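Local coordinates for protein succinyl-CoA:3-ketoacid-coenzyme A transferase subunit B (Helicobacter pylori, PDB 3RRL) that transfers coenzyme A from succinyl-CoA to 3-oxo acids, yielding a 3-oxoacyl-CoA and succinate, as one of the two subunit types of the enzyme, at residues 99-104 with 154-159. Numbering follows the deposited sequence.
Sequences GGMEVS and CSLPLT
The short strand 102-104 faces the irregular segment 154-159, the two backbones coming nearest where the CA of S104 lies 5.4 Å from the CA of C154. E102 illustrates how one carboxylate can hold an irregular chain by its backbone. Its CG stands anti to the carbonyl carbon (chi1 -76°) and the chain runs on extended, carrying the carboxylate across to the backbone at S155 and L156. E102 OE1 accepts two bonds on its syn side, from S155 N at 2.7 Å and from L156 N at 3.1 Å. The donors, both tilted out of the carboxylate plane, approach from its opposite faces, and the L156 bond is the straighter, 161° at the hydrogen against 130°. E102 OE2 takes the S155 hydroxyl, OG to OE2 2.5 Å, a length so short as to be doubtful; with the two backbone bonds it probably limits rotation of the group. Van der Waals contacts flank this grip. The apolar L156 CD1 packs on M101 CB at 3.7 Å, the side chains crossing at about a right angle, while C154 SG lies 3.7 Å from S104 CB. M101 and E102 form a classic beta bulge opposite A110 of strand 109-114, which L156 also touches. V103, facing away from the loop, bonds through its backbone to K149 and K151, the latter in strand 150-151; the loop 154-159, which comes after that strand, packs along the small mixed sheet, T159 meeting helix 125-131.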
loop_
_atom_site.group_PDB
_atom_site.type_symbol
_atom_site.label_atom_id
_atom_site.label_comp_id
_atom_site.label_asym_id
_atom_site.label_seq_id
_atom_site.Cartn_x
_atom_site.Cartn_y
_atom_site.Cartn_z
ATOM N N GLY B 99 -11.249 -20.897 -15.166
ATOM C CA GLY B 99 -11.640 -22.276 -15.385
ATOM C C GLY B 99 -12.222 -22.822 -14.099
ATOM O O GLY B 99 -12.126 -22.176 -13.062
ATOM N N GLY B 100 -12.837 -23.998 -14.154
ATOM C CA GLY B 100 -13.331 -24.621 -12.942
ATOM C C GLY B 100 -13.385 -26.130 -13.045
ATOM O O GLY B 100 -13.476 -26.695 -14.138
HETATM N N MSE B 101 -13.264 -26.792 -11.904
HETATM C CA MSE B 101 -13.553 -28.221 -11.814
HETATM C C MSE B 101 -15.028 -28.518 -11.541
HETATM O O MSE B 101 -15.583 -29.488 -12.054
HETATM C CB MSE B 101 -12.621 -28.881 -10.812
HETATM C CG MSE B 101 -11.162 -28.717 -11.224
HETATM SE SE MSE B 101 -9.924 -29.305 -9.866
HETATM C CE MSE B 101 -10.404 -28.046 -8.469
ATOM N N GLU B 102 -15.657 -27.689 -10.722
ATOM C CA GLU B 102 -17.082 -27.778 -10.457
ATOM C C GLU B 102 -17.678 -26.391 -10.272
ATOM O O GLU B 102 -17.019 -25.490 -9.795
ATOM C CB GLU B 102 -17.354 -28.573 -9.180
ATOM C CG GLU B 102 -17.221 -30.067 -9.272
ATOM C CD GLU B 102 -17.339 -30.719 -7.919
ATOM O OE1 GLU B 102 -17.356 -29.997 -6.920
ATOM O OE2 GLU B 102 -17.413 -31.950 -7.835
ATOM N N VAL B 103 -18.939 -26.236 -10.641
ATOM C CA VAL B 103 -19.708 -25.062 -10.297
ATOM C C VAL B 103 -21.026 -25.540 -9.721
ATOM O O VAL B 103 -21.667 -26.388 -10.291
ATOM C CB VAL B 103 -19.971 -24.160 -11.481
ATOM C CG1 VAL B 103 -20.791 -22.983 -11.056
ATOM C CG2 VAL B 103 -18.681 -23.730 -12.117
ATOM N N SER B 104 -21.416 -24.999 -8.583
ATOM C CA SER B 104 -22.673 -25.348 -7.943
ATOM C C SER B 104 -23.808 -24.426 -8.375
ATOM O O SER B 104 -23.573 -23.362 -8.897
ATOM C CB SER B 104 -22.524 -25.355 -6.431
ATOM O OG SER B 104 -22.869 -24.106 -5.897
ATOM N N CYS B 154 -21.029 -28.389 -4.682
ATOM C CA CYS B 154 -19.689 -28.839 -5.041
ATOM C C CYS B 154 -19.256 -29.971 -4.115
ATOM O O CYS B 154 -19.623 -29.987 -2.939
ATOM C CB CYS B 154 -18.690 -27.685 -4.975
ATOM S SG CYS B 154 -18.968 -26.404 -6.231
ATOM N N SER B 155 -18.556 -30.960 -4.668
ATOM C CA SER B 155 -17.896 -31.968 -3.854
ATOM C C SER B 155 -16.446 -31.599 -3.526
ATOM O O SER B 155 -15.862 -32.138 -2.586
ATOM C CB SER B 155 -17.939 -33.328 -4.567
ATOM O OG SER B 155 -17.184 -33.315 -5.771
ATOM N N LEU B 156 -15.871 -30.684 -4.307
ATOM C CA LEU B 156 -14.483 -30.258 -4.116
ATOM C C LEU B 156 -14.364 -28.997 -3.265
ATOM O O LEU B 156 -15.312 -28.214 -3.182
ATOM C CB LEU B 156 -13.784 -30.060 -5.465
ATOM C CG LEU B 156 -13.811 -31.249 -6.428
ATOM C CD1 LEU B 156 -13.268 -30.834 -7.789
ATOM C CD2 LEU B 156 -13.034 -32.436 -5.868
ATOM N N PRO B 157 -13.191 -28.787 -2.643
ATOM C CA PRO B 157 -12.988 -27.581 -1.831
ATOM C C PRO B 157 -13.300 -26.329 -2.642
ATOM O O PRO B 157 -12.867 -26.220 -3.796
ATOM C CB PRO B 157 -11.496 -27.635 -1.493
ATOM C CG PRO B 157 -11.171 -29.109 -1.525
ATOM C CD PRO B 157 -12.004 -29.664 -2.646
ATOM N N LEU B 158 -14.041 -25.403 -2.039
ATOM C CA LEU B 158 -14.471 -24.193 -2.729
ATOM C C LEU B 158 -13.370 -23.168 -2.970
ATOM O O LEU B 158 -12.539 -22.899 -2.095
ATOM C CB LEU B 158 -15.602 -23.517 -1.965
ATOM C CG LEU B 158 -16.944 -24.234 -1.949
ATOM C CD1 LEU B 158 -18.032 -23.209 -1.660
ATOM C CD2 LEU B 158 -17.191 -24.932 -3.274
ATOM N N THR B 159 -13.369 -22.596 -4.168
ATOM C CA THR B 159 -12.591 -21.390 -4.426
ATOM C C THR B 159 -13.348 -20.167 -3.908
ATOM O O THR B 159 -12.749 -19.208 -3.423
ATOM C CB THR B 159 -12.326 -21.211 -5.908
ATOM O OG1 THR B 159 -11.648 -22.368 -6.405
ATOM C CG2 THR B 159 -11.479 -19.987 -6.141
#